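Local coordinates for lipoprotein (Colwellia psychrerythraea, PDB 3O0Y) that is a putative lipoprotein of unknown function whose DUF885 family belongs to a clan of metallopeptidase-like proteins, and which has been classed as lipid-binding, at residues 318-323 / 332-337; 340-343 / 347-350. One frame throughout, in Å; residues are numbered along the deposited sequence.

Contact 1: residues 318-323 / 332-337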
loop_
_atom_site.group_PDB
_atom_site.type_symbol
_atom_site.label_atom_id
_atom_site.label_comp_id
_atom_site.label_asym_id
_atom_site.label_seq_id
_atom_site.Cartn_x
_atom_site.Cartn_y
_atom_site.Cartn_z
ATOM N N GLY A 318 -1.356 22.178 -17.825
ATOM C CA GLY A 318 -1.635 23.578 -18.143
ATOM C C GLY A 318 -1.403 24.527 -16.995
ATOM O O GLY A 318 -0.816 25.597 -17.154
ATOM N N VAL A 319 -1.739 24.073 -15.802
ATOM C CA VAL A 319 -1.447 24.841 -14.602
ATOM C C VAL A 319 0.063 24.974 -14.382
ATOM O O VAL A 319 0.578 26.058 -14.073
ATOM C CB VAL A 319 -2.147 24.234 -13.320
ATOM C CG1 VAL A 319 -1.694 24.982 -12.083
ATOM C CG2 VAL A 319 -3.686 24.287 -13.488
ATOM N N MET A 320 0.749 23.862 -14.370
ATOM C CA MET A 320 2.207 23.846 -14.212
ATOM C C MET A 320 2.885 24.745 -15.250
ATOM O O MET A 320 3.802 25.453 -14.924
ATOM C CB MET A 320 2.721 22.402 -14.354
ATOM C CG MET A 320 2.336 21.495 -13.194
ATOM S SD MET A 320 2.813 19.698 -13.418
ATOM C CE MET A 320 4.611 19.887 -13.046
ATOM N N ASN A 321 2.449 24.691 -16.525
ATOM C CA ASN A 321 3.003 25.627 -17.543
ATOM C C ASN A 321 2.946 27.083 -17.112
ATOM O O ASN A 321 3.910 27.858 -17.291
ATOM C CB ASN A 321 2.351 25.364 -18.892
ATOM C CG ASN A 321 2.857 26.296 -19.960
ATOM O OD1 ASN A 321 4.021 26.220 -20.371
ATOM N ND2 ASN A 321 1.936 27.106 -20.519
ATOM N N GLU A 322 1.827 27.521 -16.538
ATOM C CA GLU A 322 1.716 28.893 -16.121
ATOM C C GLU A 322 2.703 29.308 -15.024
ATOM O O GLU A 322 3.315 30.383 -15.051
ATOM C CB GLU A 322 0.326 29.228 -15.591
ATOM C CG GLU A 322 -0.762 29.126 -16.602
ATOM C CD GLU A 322 -0.673 30.043 -17.769
ATOM O OE1 GLU A 322 -0.001 31.089 -17.711
ATOM O OE2 GLU A 322 -1.374 29.731 -18.759
ATOM N N ILE A 323 2.862 28.419 -14.067
ATOM C CA ILE A 323 3.793 28.679 -12.989
ATOM C C ILE A 323 5.211 28.701 -13.527
ATOM O O ILE A 323 6.004 29.558 -13.140
ATOM C CB ILE A 323 3.566 27.661 -11.858
ATOM C CG1 ILE A 323 2.149 27.770 -11.291
ATOM C CG2 ILE A 323 4.672 27.670 -10.795
ATOM C CD1 ILE A 323 1.756 26.569 -10.447
ATOM N N GLY A 332 9.944 24.239 -24.128
ATOM C CA GLY A 332 9.780 22.785 -24.102
ATOM C C GLY A 332 8.531 22.385 -23.314
ATOM O O GLY A 332 7.759 23.248 -22.789
ATOM N N THR A 333 8.343 21.078 -23.228
ATOM C CA THR A 333 7.181 20.541 -22.531
ATOM C C THR A 333 7.338 20.795 -21.032
ATOM O O THR A 333 8.448 21.111 -20.525
ATOM C CB THR A 333 7.068 19.070 -22.775
ATOM O OG1 THR A 333 8.161 18.406 -22.146
ATOM C CG2 THR A 333 6.980 18.778 -24.281
ATOM N N VAL A 334 6.225 20.652 -20.315
ATOM C CA VAL A 334 6.287 20.697 -18.864
ATOM C C VAL A 334 7.316 19.643 -18.326
ATOM O O VAL A 334 8.126 19.886 -17.468
ATOM C CB VAL A 334 4.892 20.507 -18.246
ATOM C CG1 VAL A 334 5.052 20.284 -16.764
ATOM C CG2 VAL A 334 4.004 21.735 -18.515
ATOM N N GLY A 335 7.276 18.432 -18.871
ATOM C CA GLY A 335 8.191 17.429 -18.488
ATOM C C GLY A 335 9.652 17.754 -18.707
ATOM O O GLY A 335 10.487 17.526 -17.820
ATOM N N GLU A 336 9.954 18.324 -19.864
ATOM C CA GLU A 336 11.299 18.736 -20.162
ATOM C C GLU A 336 11.773 19.745 -19.164
ATOM O O GLU A 336 12.941 19.726 -18.776
ATOM C CB GLU A 336 11.361 19.311 -21.576
ATOM C CG GLU A 336 11.420 18.123 -22.567
ATOM C CD GLU A 336 11.042 18.466 -23.992
ATOM O OE1 GLU A 336 10.555 19.581 -24.289
ATOM O OE2 GLU A 336 11.126 17.526 -24.826
ATOM N N ARG A 337 10.875 20.660 -18.816
ATOM C CA ARG A 337 11.247 21.721 -17.886
ATOM C C ARG A 337 11.518 21.162 -16.478
ATOM O O ARG A 337 12.484 21.573 -15.787
ATOM C CB ARG A 337 10.210 22.859 -17.891
ATOM C CG ARG A 337 10.464 23.809 -19.069
ATOM C CD ARG A 337 9.417 24.850 -19.254
ATOM N NE ARG A 337 8.209 24.251 -19.828
ATOM C CZ ARG A 337 7.008 24.846 -19.919
ATOM N NH1 ARG A 337 6.810 26.071 -19.466
ATOM N NH2 ARG A 337 5.957 24.199 -20.489
#

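Contact 2: residues 340-343 / 347-350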
loop_
_atom_site.group_PDB
_atom_site.type_symbol
_atom_site.label_atom_id
_atom_site.label_comp_id
_atom_site.label_asym_id
_atom_site.label_seq_id
_atom_site.Cartn_x
_atom_site.Cartn_y
_atom_site.Cartn_z
ATOM N N ALA A 340 14.919 19.587 -16.464
ATOM C CA ALA A 340 15.916 20.626 -16.399
ATOM C C ALA A 340 16.074 21.138 -14.957
ATOM O O ALA A 340 17.197 21.286 -14.480
ATOM C CB ALA A 340 15.525 21.864 -17.321
ATOM N N LEU A 341 14.974 21.329 -14.250
ATOM C CA LEU A 341 15.081 21.816 -12.908
ATOM C C LEU A 341 15.800 20.778 -12.050
ATOM O O LEU A 341 16.508 21.128 -11.157
ATOM C CB LEU A 341 13.707 22.123 -12.311
ATOM C CG LEU A 341 12.970 23.353 -12.866
ATOM C CD1 LEU A 341 11.476 23.355 -12.470
ATOM C CD2 LEU A 341 13.647 24.662 -12.498
ATOM N N ASN A 342 15.528 19.492 -12.259
ATOM C CA ASN A 342 16.128 18.449 -11.434
ATOM C C ASN A 342 17.665 18.436 -11.609
ATOM O O ASN A 342 18.352 17.867 -10.766
ATOM C CB ASN A 342 15.505 17.159 -11.856
ATOM C CG ASN A 342 15.453 16.068 -10.777
ATOM O OD1 ASN A 342 16.383 15.889 -9.967
ATOM N ND2 ASN A 342 14.429 15.220 -10.908
ATOM N N GLU A 343 18.221 19.119 -12.615
ATOM C CA GLU A 343 19.659 19.187 -12.813
ATOM C C GLU A 343 20.310 20.338 -12.101
ATOM O O GLU A 343 21.546 20.358 -11.946
ATOM C CB GLU A 343 20.014 19.248 -14.288
ATOM C CG GLU A 343 19.274 18.251 -15.147
ATOM C CD GLU A 343 19.928 16.928 -15.284
ATOM O OE1 GLU A 343 20.869 16.680 -14.461
ATOM O OE2 GLU A 343 19.484 16.153 -16.220
ATOM N N PHE A 347 18.581 22.566 -6.298
ATOM C CA PHE A 347 17.544 21.544 -6.051
ATOM C C PHE A 347 18.115 20.188 -5.649
ATOM O O PHE A 347 17.355 19.200 -5.563
ATOM C CB PHE A 347 16.539 21.419 -7.185
ATOM C CG PHE A 347 15.793 22.687 -7.481
ATOM C CD1 PHE A 347 15.113 23.355 -6.454
ATOM C CD2 PHE A 347 15.781 23.252 -8.760
ATOM C CE1 PHE A 347 14.452 24.524 -6.718
ATOM C CE2 PHE A 347 15.096 24.398 -9.015
ATOM C CZ PHE A 347 14.464 25.070 -7.995
ATOM N N LEU A 348 19.419 20.116 -5.401
ATOM C CA LEU A 348 20.077 18.794 -5.155
ATOM C C LEU A 348 20.808 18.825 -3.844
ATOM O O LEU A 348 21.683 19.717 -3.584
ATOM C CB LEU A 348 21.072 18.478 -6.262
ATOM C CG LEU A 348 20.513 18.224 -7.636
ATOM C CD1 LEU A 348 21.684 18.250 -8.645
ATOM C CD2 LEU A 348 19.656 16.944 -7.615
ATOM N N TYR A 349 20.501 17.869 -2.968
ATOM C CA TYR A 349 21.322 17.632 -1.825
ATOM C C TYR A 349 22.628 17.004 -2.234
ATOM O O TYR A 349 22.697 16.249 -3.237
ATOM C CB TYR A 349 20.589 16.695 -0.816
ATOM C CG TYR A 349 19.301 17.214 -0.248
ATOM C CD1 TYR A 349 19.325 18.155 0.758
ATOM C CD2 TYR A 349 18.083 16.826 -0.768
ATOM C CE1 TYR A 349 18.147 18.640 1.288
ATOM C CE2 TYR A 349 16.869 17.285 -0.235
ATOM C CZ TYR A 349 16.933 18.221 0.778
ATOM O OH TYR A 349 15.769 18.739 1.295
ATOM N N GLU A 350 23.657 17.281 -1.458
ATOM C CA GLU A 350 24.973 16.738 -1.738
ATOM C C GLU A 350 24.933 15.209 -1.574
ATOM O O GLU A 350 24.262 14.690 -0.657
ATOM C CB GLU A 350 25.981 17.390 -0.763
ATOM C CG GLU A 350 27.372 16.850 -0.859
ATOM C CD GLU A 350 28.356 17.537 0.111
ATOM O OE1 GLU A 350 28.268 17.358 1.380
ATOM O OE2 GLU A 350 29.215 18.272 -0.453
#

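Contact 1: residues 318-323 / 332-337
N321, in the middle of a helical turn, comes nearest to V334, the first residue of the next helix, with their CA atoms 6.1 Å apart. The polar link runs from R337 to the amide of N321. N321 extends its amide away from its own N (chi1 179°), bringing OD1 to the end of the guanidinium group, where R337 NH1 and NH2 both donate hydrogen bonds to it, at 2.9 and 2.8 Å. OD1 lies almost in the guanidinium plane, at its edge, while the amide is turned steeply against that plane, by 73°. Neither bond is straight, as expected when two nitrogens share one acceptor. The third nitrogen, R337 NE, donates to T333 O at 3.2 Å, and R337 N reaches the same oxygen from its opposite face, so the arginine is tied to its own helix start as well as to N321. That start is a capping box: E336 N hydrogen-bonds to T333 OG1 at 2.9 Å, and T333 N returns the bond to E336 OE1. Beside the polar link, V334 forks over the 318-323 turn. V334 CG1 meets M320 CE at 3.8 Å, and CG2 lies by the backbone N and CB of N321. R337 NH1 also hydrogen-bonds to Y329 O in the connection between the two helices. V334 and R337 both pack on L324, farther along helix 302-326, while M320 and I323 carry that helix onto helix 491-515.

Contact 2: residues 340-343 / 347-350
F347 turns the edge of its ring to the end of helix 334-342, with L341 O near the ring plane and 3.3 Å from F347 CD2. Next to it, F347 CE2 meets L341 CD2 at 3.8 Å, the methyl lying off the ring plane, so one leucine touches the ring through both its carbonyl and its side chain. In F347, CG is anti to the carbonyl carbon and beside the backbone N (chi1 -59°), and CB points toward 340-343, which brings CD2 to L341 O. L348 has a similar first torsion but is directed to the next carbonyls along: L348 CD2 lies 3.5 Å from N342 O, and L348 CD1 lies 3.9 Å from E343 O. These are van der Waals contacts of methyl groups with the carbonyl oxygens of N342 and E343. A backbone hydrogen bond from E343 N to A340 O tightens the turn there. The ring of F347 also stacks edge-to-face with F430 and meets F492, while its backbone hydrogen-bonds to K429; a glycerol, probably from the crystallisation liquor, lies about 4 Å from its side chain. What results is a helix C-terminus from which the chain runs on in much the same direction, while two successive hydrophobic side chains reach back to the carbonyls of the helix end.

In the fold
Contacts 1 and 2 follow each other along the chain, the first closing before the second opens, with about 17 Å between their centres. Helix 334-342 is common to both: contact 1 joins its beginning to helix 302-326, and contact 2 joins its end to the connection leading to helix 353-373. The two do not touch otherwise. They lie at the two ends of a short helix that comes between two longer ones in sequence, on the same side of the chain's centre, with contact centres about 30 and 28 Å from it. All four segments belong to the DUF885 part of this mostly helical protein, whose function is unknown, and no role of these junctions in it is established.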